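Local coordinates for protein homoserine dehydrogenase (Thermoplasma acidophilum, PDB 3ING) that probably catalyses the NADPH-dependent reduction of aspartate semialdehyde to homoserine, a step towards threonine and methionine, at residues A[7-12]-A[18-23]; A[13-18]-A[87-92]; A[141-146]-A[307-312]. One frame throughout, in Å; residues are numbered along the deposited sequence.

Contact 1: A[7-12]-A[18-23]; sequences IILMGT and NVLRII. With NDP (NADPH dihydro-nicotinamide-adenine-dinucleotide phosphate), chain C.
Leu20 reaches from its helix to Leu9 and Thr12, and it is the side chain to follow here. CB itself stays clear of residues 7-12. One bond on, CG sits 3.8 Å from CD2 of Leu9. The chain then forks: CD2 of Leu20 lies 3.7 Å from the same Leu9 CD2, while CD1 continues the chain, anti to CA (chi2 -175°), until it brushes CG2 of Thr12 at 4.2 Å. Leu9 and Leu20 cross obliquely, and Leu9 CD2 also has CG1 of Val19 at 4.3 Å, roughly at right angles to the direction of Leu20 CD2. At the other end of the contact Ile7 and Ile23 meet tip to tip, their CD1 atoms 3.5 Å apart. Ile7 places CG1 between its backbone N and carbonyl carbon (chi1 85°), which turns the CD1 end toward the helix.

Past the strand, Gly11 has backbone angles that would jam any CB against the carbonyl of Met10, and the cofactor's O4B would crowd it too. Thr12 N then donates to O3B of NADPH at 3.0 Å, while its OG1 bonds to Ser41 O. Strand 4-10 runs between strands 34-41 and 85-88 of the Rossmann sheet. Residues 18-23 of helix 14-29 run back nearly antiparallel to residues 7-10, at 150°, with helix 306-321 against Val19 and Ile22, and Pro161 of the second subunit also touching Ile22.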
loop_
_atom_site.group_PDB
_atom_site.type_symbol
_atom_site.label_atom_id
_atom_site.label_comp_id
_atom_site.label_asym_id
_atom_site.label_seq_id
_atom_site.Cartn_x
_atom_site.Cartn_y
_atom_site.Cartn_z
ATOM N N ILE A 7 -21.627 -0.712 13.110
ATOM C CA ILE A 7 -21.921 -0.464 11.693
ATOM C C ILE A 7 -23.325 -0.914 11.291
ATOM O O ILE A 7 -23.997 -1.748 11.965
ATOM C CB ILE A 7 -20.861 -1.102 10.738
ATOM C CG1 ILE A 7 -21.205 -2.594 10.454
ATOM C CG2 ILE A 7 -19.446 -0.863 11.299
ATOM C CD1 ILE A 7 -20.303 -3.274 9.536
ATOM N N ILE A 8 -23.775 -0.304 10.203
ATOM C CA ILE A 8 -24.997 -0.684 9.535
ATOM C C ILE A 8 -24.568 -1.120 8.145
ATOM O O ILE A 8 -23.825 -0.403 7.469
ATOM C CB ILE A 8 -25.999 0.484 9.446
ATOM C CG1 ILE A 8 -26.635 0.752 10.832
ATOM C CG2 ILE A 8 -27.060 0.156 8.432
ATOM C CD1 ILE A 8 -27.310 2.150 10.956
ATOM N N LEU A 9 -25.021 -2.298 7.717
ATOM C CA LEU A 9 -24.627 -2.840 6.422
ATOM C C LEU A 9 -25.833 -2.898 5.480
ATOM O O LEU A 9 -26.766 -3.620 5.744
ATOM C CB LEU A 9 -24.067 -4.259 6.577
ATOM C CG LEU A 9 -23.653 -4.997 5.287
ATOM C CD1 LEU A 9 -22.639 -4.112 4.475
ATOM C CD2 LEU A 9 -23.083 -6.419 5.545
HETATM N N MSE A 10 -25.745 -2.211 4.351
HETATM C CA MSE A 10 -26.774 -2.218 3.346
HETATM C C MSE A 10 -26.302 -3.094 2.186
HETATM O O MSE A 10 -25.324 -2.751 1.538
HETATM C CB MSE A 10 -26.986 -0.814 2.802
HETATM C CG MSE A 10 -27.467 0.236 3.765
HETATM SE SE MSE A 10 -29.386 0.291 3.821
HETATM C CE MSE A 10 -29.959 0.611 2.018
ATOM N N GLY A 11 -26.983 -4.212 1.942
ATOM C CA GLY A 11 -26.597 -5.137 0.875
ATOM C C GLY A 11 -25.784 -6.281 1.404
ATOM O O GLY A 11 -24.743 -6.077 2.018
ATOM N N THR A 12 -26.284 -7.489 1.182
ATOM C CA THR A 12 -25.682 -8.738 1.665
ATOM C C THR A 12 -25.615 -9.798 0.554
ATOM O O THR A 12 -26.020 -10.984 0.745
ATOM C CB THR A 12 -26.460 -9.280 2.850
ATOM O OG1 THR A 12 -27.854 -9.101 2.594
ATOM C CG2 THR A 12 -26.080 -8.503 4.114
ATOM N N ASN A 18 -19.852 -11.635 2.436
ATOM C CA ASN A 18 -18.438 -11.829 2.784
ATOM C C ASN A 18 -17.940 -10.789 3.774
ATOM O O ASN A 18 -17.012 -11.034 4.543
ATOM C CB ASN A 18 -17.554 -11.832 1.519
ATOM C CG ASN A 18 -17.537 -13.183 0.823
ATOM O OD1 ASN A 18 -17.427 -14.198 1.486
ATOM N ND2 ASN A 18 -17.674 -13.189 -0.507
ATOM N N VAL A 19 -18.537 -9.604 3.735
ATOM C CA VAL A 19 -18.193 -8.593 4.723
ATOM C C VAL A 19 -18.575 -9.089 6.135
ATOM O O VAL A 19 -17.775 -9.026 7.082
ATOM C CB VAL A 19 -18.828 -7.212 4.398
ATOM C CG1 VAL A 19 -18.806 -6.326 5.621
ATOM C CG2 VAL A 19 -18.089 -6.507 3.188
ATOM N N LEU A 20 -19.764 -9.673 6.246
ATOM C CA LEU A 20 -20.189 -10.267 7.499
ATOM C C LEU A 20 -19.273 -11.430 7.893
ATOM O O LEU A 20 -18.899 -11.568 9.044
ATOM C CB LEU A 20 -21.640 -10.770 7.377
ATOM C CG LEU A 20 -22.759 -9.734 7.279
ATOM C CD1 LEU A 20 -24.136 -10.396 7.283
ATOM C CD2 LEU A 20 -22.657 -8.722 8.413
ATOM N N ARG A 21 -18.905 -12.270 6.938
ATOM C CA ARG A 21 -18.033 -13.404 7.258
ATOM C C ARG A 21 -16.713 -12.922 7.829
ATOM O O ARG A 21 -16.251 -13.446 8.857
ATOM C CB ARG A 21 -17.763 -14.265 6.023
ATOM C CG ARG A 21 -18.961 -15.108 5.543
ATOM C CD ARG A 21 -18.632 -16.015 4.348
ATOM N NE ARG A 21 -19.838 -16.692 3.865
ATOM C CZ ARG A 21 -20.469 -16.444 2.721
ATOM N NH1 ARG A 21 -20.022 -15.546 1.858
ATOM N NH2 ARG A 21 -21.541 -17.150 2.414
ATOM N N ILE A 22 -16.115 -11.917 7.187
ATOM C CA ILE A 22 -14.826 -11.373 7.637
ATOM C C ILE A 22 -14.944 -10.734 9.004
ATOM O O ILE A 22 -14.114 -10.976 9.869
ATOM C CB ILE A 22 -14.215 -10.403 6.589
ATOM C CG1 ILE A 22 -13.814 -11.220 5.352
ATOM C CG2 ILE A 22 -12.968 -9.657 7.144
ATOM C CD1 ILE A 22 -13.349 -10.437 4.145
ATOM N N ILE A 23 -16.010 -9.977 9.230
ATOM C CA ILE A 23 -16.245 -9.361 10.530
ATOM C C ILE A 23 -16.409 -10.427 11.602
ATOM O O ILE A 23 -15.838 -10.334 12.695
ATOM C CB ILE A 23 -17.494 -8.411 10.519
ATOM C CG1 ILE A 23 -17.204 -7.189 9.648
ATOM C CG2 ILE A 23 -17.928 -8.062 12.012
ATOM C CD1 ILE A 23 -18.399 -6.249 9.369
HETATM P PA NDP C . -25.136 -8.431 -5.406
HETATM O O1A NDP C . -24.611 -9.802 -5.264
HETATM O O2A NDP C . -26.169 -8.221 -6.448
HETATM O O5B NDP C . -25.763 -7.926 -4.012
HETATM C C5B NDP C . -26.455 -6.709 -3.821
HETATM C C4B NDP C . -27.115 -6.688 -2.451
HETATM O O4B NDP C . -27.893 -5.533 -2.272
HETATM C C3B NDP C . -28.117 -7.838 -2.278
HETATM O O3B NDP C . -28.274 -8.173 -0.908
HETATM C C2B NDP C . -29.383 -7.253 -2.806
HETATM O O2B NDP C . -30.548 -7.865 -2.327
HETATM C C1B NDP C . -29.277 -5.871 -2.217
HETATM N N9A NDP C . -30.038 -4.841 -2.913
HETATM C C8A NDP C . -30.375 -4.711 -4.232
HETATM N N7A NDP C . -31.041 -3.522 -4.375
HETATM C C5A NDP C . -31.110 -2.928 -3.174
HETATM C C6A NDP C . -31.693 -1.736 -2.800
HETATM N N6A NDP C . -32.030 -0.833 -3.717
HETATM N N1A NDP C . -31.579 -1.413 -1.495
HETATM C C2A NDP C . -30.977 -2.226 -0.556
HETATM N N3A NDP C . -30.381 -3.421 -0.913
HETATM C C4A NDP C . -30.474 -3.729 -2.240
HETATM O O3 NDP C . -23.922 -7.407 -5.655
HETATM P PN NDP C . -22.385 -7.628 -5.236
HETATM O O1N NDP C . -21.725 -8.506 -6.250
HETATM O O2N NDP C . -22.379 -8.013 -3.791
HETATM O O5D NDP C . -21.748 -6.146 -5.415
HETATM C C5D NDP C . -22.181 -5.183 -4.453
HETATM C C4D NDP C . -21.523 -3.842 -4.764
HETATM O O4D NDP C . -20.127 -4.022 -4.680
HETATM C C3D NDP C . -21.788 -3.335 -6.156
HETATM O O3D NDP C . -22.101 -1.938 -6.194
HETATM C C2D NDP C . -20.518 -3.660 -6.918
HETATM O O2D NDP C . -20.288 -2.793 -7.996
HETATM C C1D NDP C . -19.477 -3.512 -5.834
HETATM N N1N NDP C . -18.236 -4.215 -6.111
HETATM C C2N NDP C . -18.264 -5.565 -6.348
HETATM C C3N NDP C . -17.150 -6.260 -6.795
HETATM C C7N NDP C . -17.217 -7.737 -6.888
HETATM O O7N NDP C . -16.058 -8.415 -6.584
HETATM N N7N NDP C . -18.351 -8.384 -7.123
HETATM C C4N NDP C . -15.759 -5.641 -6.712
HETATM C C5N NDP C . -15.840 -4.171 -6.406
HETATM C C6N NDP C . -17.043 -3.536 -6.106
HETATM P P2B NDP C . -30.824 -9.441 -2.431
HETATM O O1X NDP C . -32.264 -9.481 -1.995
HETATM O O2X NDP C . -29.790 -10.286 -1.629
HETATM O O3X NDP C . -30.671 -9.737 -3.889
#

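Contact 2: A[13-18]-A[87-92]; sequences GNVGLN and VDCTPA. With NDP (NADPH dihydro-nicotinamide-adenine-dinucleotide phosphate), chain C.
The glycine-rich turn of the Rossmann fold meets the end of strand 85-88 where Gly16 faces Cys89. CA of Gly16 is 4.0 Å from CB of Cys89, and a CB on the glycine would come within 3.5 Å of Cys89 CB, leaving little room for more. SG, carried beside the backbone N of Cys89 (chi1 -70°), comes alongside CG1 of Val15 at 3.9 Å.

The polar link is a water that makes four hydrogen bonds. It accepts from Gly13 N and Gly16 N and donates to Cys89 O. Its fourth bond is to the diphosphate, water O lying 2.7 Å from O2N of NADPH. Such a water bridging the turn, the neighbouring strand end and the diphosphate recurs in dinucleotide-binding Rossmann folds, and Gly11, Gly13 and Gly16 fit their GxGxxG pattern. Direct bonds add to the grip: Val15 N points almost straight at O2N (2.9 Å, 171°), and Asn14 N gives a second bond, to O1A at 3.1 Å. The partial positive charge at the start of helix 14-29 would be expected to suit the diphosphate.

On the strand side, Thr90 O accepts from O3D of the nicotinamide ribose at 2.8 Å. Asp88 fixes that bend with an Asx turn: its OD1 takes Thr90 OG1 on the syn lone pair at 2.6 Å, and Thr90 N on the anti side, 31° out of the carboxylate plane. Thr90 OG1 has further partners in Arg98 and Asn117.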
loop_
_atom_site.group_PDB
_atom_site.type_symbol
_atom_site.label_atom_id
_atom_site.label_comp_id
_atom_site.label_asym_id
_atom_site.label_seq_id
_atom_site.Cartn_x
_atom_site.Cartn_y
_atom_site.Cartn_z
ATOM N N GLY A 13 -25.092 -9.363 -0.590
ATOM C CA GLY A 13 -24.885 -10.236 -1.736
ATOM C C GLY A 13 -23.479 -10.806 -1.730
ATOM O O GLY A 13 -22.926 -11.084 -0.668
ATOM N N ASN A 14 -22.886 -10.973 -2.907
ATOM C CA ASN A 14 -21.538 -11.530 -3.033
ATOM C C ASN A 14 -20.560 -10.834 -2.109
ATOM O O ASN A 14 -19.778 -11.466 -1.399
ATOM C CB ASN A 14 -21.033 -11.397 -4.472
ATOM C CG ASN A 14 -21.770 -12.290 -5.429
ATOM O OD1 ASN A 14 -22.610 -13.052 -5.013
ATOM N ND2 ASN A 14 -21.501 -12.167 -6.713
ATOM N N VAL A 15 -20.603 -9.518 -2.111
ATOM C CA VAL A 15 -19.627 -8.766 -1.335
ATOM C C VAL A 15 -20.095 -8.613 0.121
ATOM O O VAL A 15 -19.364 -8.909 1.038
ATOM C CB VAL A 15 -19.349 -7.359 -1.958
ATOM C CG1 VAL A 15 -18.493 -6.529 -1.027
ATOM C CG2 VAL A 15 -18.684 -7.463 -3.359
ATOM N N GLY A 16 -21.318 -8.132 0.321
ATOM C CA GLY A 16 -21.845 -7.922 1.663
ATOM C C GLY A 16 -21.913 -9.150 2.561
ATOM O O GLY A 16 -21.595 -9.061 3.755
ATOM N N LEU A 17 -22.266 -10.324 2.030
ATOM C CA LEU A 17 -22.263 -11.510 2.911
ATOM C C LEU A 17 -20.820 -11.831 3.332
ATOM O O LEU A 17 -20.591 -12.214 4.461
ATOM C CB LEU A 17 -22.945 -12.693 2.254
ATOM C CG LEU A 17 -23.403 -13.838 3.147
ATOM C CD1 LEU A 17 -24.296 -13.346 4.307
ATOM C CD2 LEU A 17 -24.132 -14.906 2.304
ATOM N N ASN A 18 -19.852 -11.635 2.436
ATOM C CA ASN A 18 -18.438 -11.829 2.784
ATOM C C ASN A 18 -17.940 -10.789 3.774
ATOM O O ASN A 18 -17.012 -11.034 4.543
ATOM C CB ASN A 18 -17.554 -11.832 1.519
ATOM C CG ASN A 18 -17.537 -13.183 0.823
ATOM O OD1 ASN A 18 -17.427 -14.198 1.486
ATOM N ND2 ASN A 18 -17.674 -13.189 -0.507
ATOM N N VAL A 87 -22.225 1.053 5.751
ATOM C CA VAL A 87 -21.499 0.357 4.710
ATOM C C VAL A 87 -22.471 0.064 3.557
ATOM O O VAL A 87 -23.533 -0.541 3.749
ATOM C CB VAL A 87 -20.897 -0.946 5.232
ATOM C CG1 VAL A 87 -20.071 -1.641 4.096
ATOM C CG2 VAL A 87 -20.072 -0.695 6.498
ATOM N N ASP A 88 -22.115 0.543 2.370
ATOM C CA ASP A 88 -22.923 0.361 1.163
ATOM C C ASP A 88 -22.360 -0.716 0.266
ATOM O O ASP A 88 -21.348 -0.507 -0.387
ATOM C CB ASP A 88 -22.990 1.668 0.380
ATOM C CG ASP A 88 -23.879 1.585 -0.844
ATOM O OD1 ASP A 88 -24.552 0.564 -0.997
ATOM O OD2 ASP A 88 -23.921 2.570 -1.648
ATOM N N CYS A 89 -22.993 -1.886 0.293
ATOM C CA CYS A 89 -22.684 -2.949 -0.620
ATOM C C CYS A 89 -23.887 -3.234 -1.548
ATOM O O CYS A 89 -24.141 -4.393 -1.945
ATOM C CB CYS A 89 -22.304 -4.206 0.166
ATOM S SG CYS A 89 -20.700 -4.045 1.017
ATOM N N THR A 90 -24.646 -2.206 -1.846
ATOM C CA THR A 90 -25.813 -2.328 -2.745
ATOM C C THR A 90 -25.327 -2.161 -4.195
ATOM O O THR A 90 -24.251 -1.659 -4.420
ATOM C CB THR A 90 -26.878 -1.255 -2.465
ATOM O OG1 THR A 90 -26.320 0.030 -2.767
ATOM C CG2 THR A 90 -27.339 -1.297 -0.997
ATOM N N PRO A 91 -26.121 -2.624 -5.184
ATOM C CA PRO A 91 -25.729 -2.474 -6.577
ATOM C C PRO A 91 -25.823 -1.044 -7.060
ATOM O O PRO A 91 -26.556 -0.223 -6.483
ATOM C CB PRO A 91 -26.780 -3.335 -7.320
ATOM C CG PRO A 91 -27.529 -4.078 -6.305
ATOM C CD PRO A 91 -27.407 -3.313 -5.063
ATOM N N ALA A 92 -25.115 -0.752 -8.148
ATOM C CA ALA A 92 -25.157 0.544 -8.775
ATOM C C ALA A 92 -26.527 0.904 -9.292
ATOM O O ALA A 92 -27.160 0.135 -9.992
ATOM C CB ALA A 92 -24.145 0.600 -9.934
HETATM P PA NDP C . -25.136 -8.431 -5.406
HETATM O O1A NDP C . -24.611 -9.802 -5.264
HETATM O O2A NDP C . -26.169 -8.221 -6.448
HETATM O O5B NDP C . -25.763 -7.926 -4.012
HETATM C C5B NDP C . -26.455 -6.709 -3.821
HETATM C C4B NDP C . -27.115 -6.688 -2.451
HETATM O O4B NDP C . -27.893 -5.533 -2.272
HETATM C C3B NDP C . -28.117 -7.838 -2.278
HETATM O O3B NDP C . -28.274 -8.173 -0.908
HETATM C C2B NDP C . -29.383 -7.253 -2.806
HETATM O O2B NDP C . -30.548 -7.865 -2.327
HETATM C C1B NDP C . -29.277 -5.871 -2.217
HETATM N N9A NDP C . -30.038 -4.841 -2.913
HETATM C C8A NDP C . -30.375 -4.711 -4.232
HETATM N N7A NDP C . -31.041 -3.522 -4.375
HETATM C C5A NDP C . -31.110 -2.928 -3.174
HETATM C C6A NDP C . -31.693 -1.736 -2.800
HETATM N N6A NDP C . -32.030 -0.833 -3.717
HETATM N N1A NDP C . -31.579 -1.413 -1.495
HETATM C C2A NDP C . -30.977 -2.226 -0.556
HETATM N N3A NDP C . -30.381 -3.421 -0.913
HETATM C C4A NDP C . -30.474 -3.729 -2.240
HETATM O O3 NDP C . -23.922 -7.407 -5.655
HETATM P PN NDP C . -22.385 -7.628 -5.236
HETATM O O1N NDP C . -21.725 -8.506 -6.250
HETATM O O2N NDP C . -22.379 -8.013 -3.791
HETATM O O5D NDP C . -21.748 -6.146 -5.415
HETATM C C5D NDP C . -22.181 -5.183 -4.453
HETATM C C4D NDP C . -21.523 -3.842 -4.764
HETATM O O4D NDP C . -20.127 -4.022 -4.680
HETATM C C3D NDP C . -21.788 -3.335 -6.156
HETATM O O3D NDP C . -22.101 -1.938 -6.194
HETATM C C2D NDP C . -20.518 -3.660 -6.918
HETATM O O2D NDP C . -20.288 -2.793 -7.996
HETATM C C1D NDP C . -19.477 -3.512 -5.834
HETATM N N1N NDP C . -18.236 -4.215 -6.111
HETATM C C2N NDP C . -18.264 -5.565 -6.348
HETATM C C3N NDP C . -17.150 -6.260 -6.795
HETATM C C7N NDP C . -17.217 -7.737 -6.888
HETATM O O7N NDP C . -16.058 -8.415 -6.584
HETATM N N7N NDP C . -18.351 -8.384 -7.123
HETATM C C4N NDP C . -15.759 -5.641 -6.712
HETATM C C5N NDP C . -15.840 -4.171 -6.406
HETATM C C6N NDP C . -17.043 -3.536 -6.106
HETATM P P2B NDP C . -30.824 -9.441 -2.431
HETATM O O1X NDP C . -32.264 -9.481 -1.995
HETATM O O2X NDP C . -29.790 -10.286 -1.629
HETATM O O3X NDP C . -30.671 -9.737 -3.889
HETATM O O HOH W 1 -23.470 -7.146 -1.443
#

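Contact 3: A[141-146]-A[307-312]; sequences YEATVA and YETAGA. With NA (sodium ion), chain B; NDP (NADPH dihydro-nicotinamide-adenine-dinucleotide phosphate), chain C.
OE2 of Glu142 is gripped by the sodium ion at 2.8 Å and by the backbone amides of Leu151 and Phe152, while the stem of the same side chain packs on Ala312. CG lies anti to the backbone N (chi1 -171°), which lays it 3.7 Å from CB of Ala312; the bend at chi2 (64°) then carries the carboxylate away to the metal. Glu142 O is a second ligand, and Val145 O, at 2.5 Å from the sodium, is closer than either. Ala146 O and Val149 O complete the site. With an alanine here, the sodium would probably lose its charged ligand, the amides of Leu151, Phe152 and Ser153 would be left without their acceptor, and a gap would open beside Ala312.

Residues 142-144 form a short 3-10 turn after strand 139-140, an outermost strand of the Rossmann sheet within this chain, and it sits against helix 306-321. Tyr141 O holds the turn by accepting from Thr144 N and, in the carbonyl plane at 2.7 Å, from Thr144 OG1. CB of Ala143 points at the helix and meets CG2 of Thr309 at 3.7 Å. That methyl also touches the cofactor, 3.6 Å from C4N, the nicotinamide carbon that carries the hydride, while Thr309 OG1 bonds back to Gly305 O. Next to Ala143 in the chain, Thr144 O accepts from NZ of Lys217, the predicted proton donor.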
loop_
_atom_site.group_PDB
_atom_site.type_symbol
_atom_site.label_atom_id
_atom_site.label_comp_id
_atom_site.label_asym_id
_atom_site.label_seq_id
_atom_site.Cartn_x
_atom_site.Cartn_y
_atom_site.Cartn_z
ATOM N N TYR A 141 -13.749 4.440 0.185
ATOM C CA TYR A 141 -14.202 3.762 -1.032
ATOM C C TYR A 141 -13.162 2.854 -1.681
ATOM O O TYR A 141 -13.112 2.684 -2.899
ATOM C CB TYR A 141 -14.767 4.828 -1.980
ATOM C CG TYR A 141 -13.918 6.093 -2.131
ATOM C CD1 TYR A 141 -12.875 6.141 -3.046
ATOM C CD2 TYR A 141 -14.174 7.230 -1.382
ATOM C CE1 TYR A 141 -12.098 7.290 -3.205
ATOM C CE2 TYR A 141 -13.403 8.390 -1.547
ATOM C CZ TYR A 141 -12.357 8.403 -2.447
ATOM O OH TYR A 141 -11.577 9.541 -2.617
ATOM N N GLU A 142 -12.365 2.200 -0.844
ATOM C CA GLU A 142 -11.371 1.276 -1.348
ATOM C C GLU A 142 -11.905 0.281 -2.369
ATOM O O GLU A 142 -11.311 0.076 -3.418
ATOM C CB GLU A 142 -10.757 0.474 -0.210
ATOM C CG GLU A 142 -9.540 -0.350 -0.671
ATOM C CD GLU A 142 -8.420 0.564 -1.139
ATOM O OE1 GLU A 142 -7.971 1.383 -0.328
ATOM O OE2 GLU A 142 -8.038 0.479 -2.322
ATOM N N ALA A 143 -12.997 -0.376 -2.037
ATOM C CA ALA A 143 -13.572 -1.413 -2.886
ATOM C C ALA A 143 -14.155 -0.932 -4.207
ATOM O O ALA A 143 -14.437 -1.752 -5.067
ATOM C CB ALA A 143 -14.657 -2.185 -2.084
ATOM N N THR A 144 -14.345 0.381 -4.382
ATOM C CA THR A 144 -14.946 0.909 -5.597
ATOM C C THR A 144 -14.013 0.870 -6.817
ATOM O O THR A 144 -14.513 0.933 -7.902
ATOM C CB THR A 144 -15.420 2.364 -5.431
ATOM O OG1 THR A 144 -14.263 3.216 -5.227
ATOM C CG2 THR A 144 -16.434 2.464 -4.266
ATOM N N VAL A 145 -12.692 0.747 -6.643
ATOM C CA VAL A 145 -11.787 0.599 -7.810
ATOM C C VAL A 145 -10.840 -0.575 -7.555
ATOM O O VAL A 145 -10.095 -0.569 -6.567
ATOM C CB VAL A 145 -10.953 1.847 -8.084
ATOM C CG1 VAL A 145 -10.021 1.642 -9.383
ATOM C CG2 VAL A 145 -11.834 3.081 -8.219
ATOM N N ALA A 146 -10.889 -1.582 -8.416
ATOM C CA ALA A 146 -10.037 -2.770 -8.262
ATOM C C ALA A 146 -10.320 -3.426 -6.926
ATOM O O ALA A 146 -9.479 -3.466 -6.029
ATOM C CB ALA A 146 -8.510 -2.449 -8.397
ATOM N N TYR A 307 -14.735 -11.908 -2.089
ATOM C CA TYR A 307 -14.182 -12.084 -0.745
ATOM C C TYR A 307 -13.082 -11.031 -0.462
ATOM O O TYR A 307 -13.014 -10.457 0.602
ATOM C CB TYR A 307 -13.655 -13.494 -0.565
ATOM C CG TYR A 307 -13.029 -13.723 0.780
ATOM C CD1 TYR A 307 -13.809 -13.906 1.911
ATOM C CD2 TYR A 307 -11.650 -13.734 0.920
ATOM C CE1 TYR A 307 -13.239 -14.085 3.148
ATOM C CE2 TYR A 307 -11.067 -13.942 2.146
ATOM C CZ TYR A 307 -11.869 -14.101 3.255
ATOM O OH TYR A 307 -11.267 -14.268 4.470
ATOM N N GLU A 308 -12.185 -10.855 -1.431
ATOM C CA GLU A 308 -11.096 -9.878 -1.367
ATOM C C GLU A 308 -11.614 -8.472 -1.382
ATOM O O GLU A 308 -11.105 -7.605 -0.682
ATOM C CB GLU A 308 -10.118 -10.116 -2.518
ATOM C CG GLU A 308 -9.412 -11.478 -2.412
ATOM C CD GLU A 308 -10.208 -12.687 -2.896
ATOM O OE1 GLU A 308 -11.213 -12.560 -3.623
ATOM O OE2 GLU A 308 -9.751 -13.796 -2.612
ATOM N N THR A 309 -12.666 -8.235 -2.138
ATOM C CA THR A 309 -13.320 -6.943 -2.130
ATOM C C THR A 309 -13.885 -6.678 -0.737
ATOM O O THR A 309 -13.737 -5.589 -0.201
ATOM C CB THR A 309 -14.457 -6.935 -3.182
ATOM O OG1 THR A 309 -13.913 -7.151 -4.500
ATOM C CG2 THR A 309 -15.301 -5.619 -3.186
ATOM N N ALA A 310 -14.526 -7.677 -0.140
ATOM C CA ALA A 310 -15.039 -7.563 1.249
ATOM C C ALA A 310 -13.908 -7.213 2.254
ATOM O O ALA A 310 -14.079 -6.454 3.206
ATOM C CB ALA A 310 -15.780 -8.894 1.649
ATOM N N GLY A 311 -12.722 -7.739 2.011
ATOM C CA GLY A 311 -11.595 -7.454 2.873
ATOM C C GLY A 311 -11.181 -5.997 2.759
ATOM O O GLY A 311 -10.821 -5.391 3.740
ATOM N N ALA A 312 -11.327 -5.430 1.569
ATOM C CA ALA A 312 -11.060 -3.996 1.323
ATOM C C ALA A 312 -12.067 -3.132 2.053
ATOM O O ALA A 312 -11.716 -2.144 2.722
ATOM C CB ALA A 312 -11.086 -3.703 -0.228
HETATM NA NA NA B . -9.167 -1.226 -4.295
HETATM P PA NDP C . -25.136 -8.431 -5.406
HETATM O O1A NDP C . -24.611 -9.802 -5.264
HETATM O O2A NDP C . -26.169 -8.221 -6.448
HETATM O O5B NDP C . -25.763 -7.926 -4.012
HETATM C C5B NDP C . -26.455 -6.709 -3.821
HETATM C C4B NDP C . -27.115 -6.688 -2.451
HETATM O O4B NDP C . -27.893 -5.533 -2.272
HETATM C C3B NDP C . -28.117 -7.838 -2.278
HETATM O O3B NDP C . -28.274 -8.173 -0.908
HETATM C C2B NDP C . -29.383 -7.253 -2.806
HETATM O O2B NDP C . -30.548 -7.865 -2.327
HETATM C C1B NDP C . -29.277 -5.871 -2.217
HETATM N N9A NDP C . -30.038 -4.841 -2.913
HETATM C C8A NDP C . -30.375 -4.711 -4.232
HETATM N N7A NDP C . -31.041 -3.522 -4.375
HETATM C C5A NDP C . -31.110 -2.928 -3.174
HETATM C C6A NDP C . -31.693 -1.736 -2.800
HETATM N N6A NDP C . -32.030 -0.833 -3.717
HETATM N N1A NDP C . -31.579 -1.413 -1.495
HETATM C C2A NDP C . -30.977 -2.226 -0.556
HETATM N N3A NDP C . -30.381 -3.421 -0.913
HETATM C C4A NDP C . -30.474 -3.729 -2.240
HETATM O O3 NDP C . -23.922 -7.407 -5.655
HETATM P PN NDP C . -22.385 -7.628 -5.236
HETATM O O1N NDP C . -21.725 -8.506 -6.250
HETATM O O2N NDP C . -22.379 -8.013 -3.791
HETATM O O5D NDP C . -21.748 -6.146 -5.415
HETATM C C5D NDP C . -22.181 -5.183 -4.453
HETATM C C4D NDP C . -21.523 -3.842 -4.764
HETATM O O4D NDP C . -20.127 -4.022 -4.680
HETATM C C3D NDP C . -21.788 -3.335 -6.156
HETATM O O3D NDP C . -22.101 -1.938 -6.194
HETATM C C2D NDP C . -20.518 -3.660 -6.918
HETATM O O2D NDP C . -20.288 -2.793 -7.996
HETATM C C1D NDP C . -19.477 -3.512 -5.834
HETATM N N1N NDP C . -18.236 -4.215 -6.111
HETATM C C2N NDP C . -18.264 -5.565 -6.348
HETATM C C3N NDP C . -17.150 -6.260 -6.795
HETATM C C7N NDP C . -17.217 -7.737 -6.888
HETATM O O7N NDP C . -16.058 -8.415 -6.584
HETATM N N7N NDP C . -18.351 -8.384 -7.123
HETATM C C4N NDP C . -15.759 -5.641 -6.712
HETATM C C5N NDP C . -15.840 -4.171 -6.406
HETATM C C6N NDP C . -17.043 -3.536 -6.106
HETATM P P2B NDP C . -30.824 -9.441 -2.431
HETATM O O1X NDP C . -32.264 -9.481 -1.995
HETATM O O2X NDP C . -29.790 -10.286 -1.629
HETATM O O3X NDP C . -30.671 -9.737 -3.889
#

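How the contacts relate
From the N terminus, contact 1 closes first, over a short loop: strand 4-10 turns at the glycines and helix 14-29 folds back on it. Contact 2 begins within that loop, on residues 13-18, and closes only at 87-92, so the two cross along the chain and share Asn18. Their strands are sheet neighbours, joined by probable backbone hydrogen bonds from Val87 N to Ile8 O and from Cys89 N to Met10 O. Contact 3 opens later, in series with both, and brings the late helix 306-321 back to the loop after strand 139-140. Ala310 packs against Asn18 and Val19, tying that helix to helix 14-29, and NADPH touches all three contacts.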